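Local atomic coordinates of glucuronoarabinoxylan endo-1,4-beta-xylanase (Clostridium papyrosolvens, PDB entry 4FMV), a protein that hydrolyses internal beta-1,4 linkages of xylan as a family 30 subfamily 8 endoxylanase, this chain being the part with the (beta/alpha)8 barrel. Residues Glu15-Gly20 with Glu227-Glu232. Sequence-based numbering, arbitrary orientation.
Sequences EIRGFG and ELWMTE
Arg17 runs its aliphatic chain across the carboxylate of Glu227, beside OE1, and against the CZ2 corner of the Trp229 indole. Its CG comes within 3.5 Å of CZ2 of Trp229, approaching the ring obliquely. With CG anti to the backbone N (chi1 -179°) and further bends at chi2 and chi3, the chain folds back so that NE faces Glu227. NE then gives a hydrogen bond of 3.0 Å to OE1 of Glu227, the short leg of a salt bridge. The second leg is weak: NH2 of Arg17 and OE2 of Glu227 are 3.5 Å apart. The planes of the two groups are 60° apart, consistent with this uneven pairing; a symmetric two-pronged bridge would want them nearly coplanar. OE1 of Glu227 has a second donor, NE1 of Trp229 two residues along the same strand, also at 3.0 Å. The two N-H groups come from opposite faces of the carboxylate, and this double grip restrains its rotation. That oxygen lies almost in the indole plane, where the N-H points, and the bond satisfies the ring nitrogen of buried Trp229. Glu15 extends the charge network, its OE2 standing 3.8 Å from NH2 of Arg17, a long pairing of charges alone. Arg17 probably also softens the repulsion between the two glutamates.

The contact spans the interior of the barrel near the start of strand 227-232, linking it to the break in strand 11-22 across the intervening strand 261-266. Trp229 packs on Ala261 and Ile263 of that strand and meets Phe84 edge-to-face, while Ile82 of strand 82-86 touches both Arg17 and Trp229.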
# COMPACT_ATOMS: atom_id res chain seq x y z
N GLU A 15 0.34 13.33 -3.47
CA GLU A 15 -1.06 12.97 -3.68
C GLU A 15 -1.31 11.57 -3.14
O GLU A 15 -0.46 10.68 -3.26
CB GLU A 15 -1.38 13.00 -5.17
CG GLU A 15 -2.82 12.65 -5.49
CD GLU A 15 -3.12 12.78 -6.98
OE1 GLU A 15 -2.20 13.14 -7.74
OE2 GLU A 15 -4.27 12.52 -7.38
N ILE A 16 -2.47 11.37 -2.53
CA ILE A 16 -2.79 10.06 -1.96
C ILE A 16 -3.48 9.18 -2.99
O ILE A 16 -4.53 9.55 -3.53
CB ILE A 16 -3.66 10.19 -0.70
CG1 ILE A 16 -2.95 11.07 0.34
CG2 ILE A 16 -3.94 8.81 -0.12
CD1 ILE A 16 -1.58 10.52 0.73
N ARG A 17 -2.87 8.04 -3.30
CA ARG A 17 -3.50 7.07 -4.18
C ARG A 17 -4.51 6.20 -3.41
O ARG A 17 -5.59 5.88 -3.93
CB ARG A 17 -2.46 6.21 -4.89
CG ARG A 17 -3.03 5.15 -5.86
CD ARG A 17 -3.89 5.80 -6.94
NE ARG A 17 -3.22 7.00 -7.43
CZ ARG A 17 -3.83 7.98 -8.08
NH1 ARG A 17 -5.13 7.92 -8.33
NH2 ARG A 17 -3.13 9.03 -8.47
N GLY A 18 -4.17 5.83 -2.18
CA GLY A 18 -5.08 5.05 -1.37
C GLY A 18 -4.41 4.12 -0.39
O GLY A 18 -3.21 4.23 -0.13
N PHE A 19 -5.20 3.20 0.17
CA PHE A 19 -4.75 2.30 1.23
C PHE A 19 -5.54 1.02 1.06
O PHE A 19 -6.67 1.06 0.61
CB PHE A 19 -5.08 2.86 2.62
CG PHE A 19 -4.43 4.19 2.91
CD1 PHE A 19 -5.04 5.36 2.52
CD2 PHE A 19 -3.20 4.25 3.57
CE1 PHE A 19 -4.45 6.59 2.77
CE2 PHE A 19 -2.59 5.46 3.81
CZ PHE A 19 -3.21 6.64 3.42
N GLY A 20 -4.98 -0.12 1.44
CA GLY A 20 -5.66 -1.37 1.16
C GLY A 20 -4.91 -2.57 1.68
O GLY A 20 -4.10 -2.45 2.60
N GLU A 227 4.65 7.12 -9.28
CA GLU A 227 4.12 6.96 -7.94
C GLU A 227 5.02 6.00 -7.16
O GLU A 227 5.74 5.20 -7.73
CB GLU A 227 2.69 6.42 -7.98
CG GLU A 227 1.67 7.40 -8.55
CD GLU A 227 0.40 7.46 -7.72
OE1 GLU A 227 -0.27 6.42 -7.59
OE2 GLU A 227 0.08 8.55 -7.20
N LEU A 228 4.96 6.11 -5.84
CA LEU A 228 5.75 5.30 -4.92
C LEU A 228 4.80 4.70 -3.88
O LEU A 228 4.17 5.43 -3.11
CB LEU A 228 6.78 6.21 -4.24
CG LEU A 228 7.67 5.61 -3.13
CD1 LEU A 228 8.55 4.47 -3.66
CD2 LEU A 228 8.56 6.69 -2.47
N TRP A 229 4.68 3.36 -3.86
CA TRP A 229 3.75 2.71 -2.95
C TRP A 229 4.49 1.69 -2.10
O TRP A 229 5.34 0.97 -2.60
CB TRP A 229 2.69 1.91 -3.70
CG TRP A 229 1.84 2.62 -4.68
CD1 TRP A 229 1.87 3.94 -5.04
CD2 TRP A 229 0.80 2.01 -5.45
NE1 TRP A 229 0.92 4.18 -6.01
CE2 TRP A 229 0.24 3.01 -6.27
CE3 TRP A 229 0.29 0.71 -5.53
CZ2 TRP A 229 -0.80 2.75 -7.17
CZ3 TRP A 229 -0.74 0.45 -6.42
CH2 TRP A 229 -1.28 1.46 -7.21
N MET A 230 4.10 1.59 -0.83
CA MET A 230 4.56 0.48 -0.02
C MET A 230 3.48 -0.59 -0.24
O MET A 230 2.33 -0.42 0.18
CB MET A 230 4.55 0.91 1.44
CG MET A 230 5.39 0.08 2.36
SD MET A 230 4.91 -1.64 2.45
CE MET A 230 3.23 -1.53 3.12
N THR A 231 3.84 -1.65 -0.96
CA THR A 231 2.86 -2.64 -1.42
C THR A 231 2.63 -3.90 -0.59
O THR A 231 1.74 -4.69 -0.91
CB THR A 231 3.21 -3.07 -2.86
OG1 THR A 231 4.51 -3.68 -2.88
CG2 THR A 231 3.20 -1.88 -3.78
N GLU A 232 3.48 -4.19 0.38
CA GLU A 232 3.20 -5.28 1.32
C GLU A 232 3.84 -5.08 2.68
O GLU A 232 5.06 -4.85 2.77
CB GLU A 232 3.68 -6.60 0.73
CG GLU A 232 3.12 -7.85 1.44
CD GLU A 232 3.95 -9.07 1.14
OE1 GLU A 232 4.12 -9.38 -0.05
OE2 GLU A 232 4.47 -9.69 2.07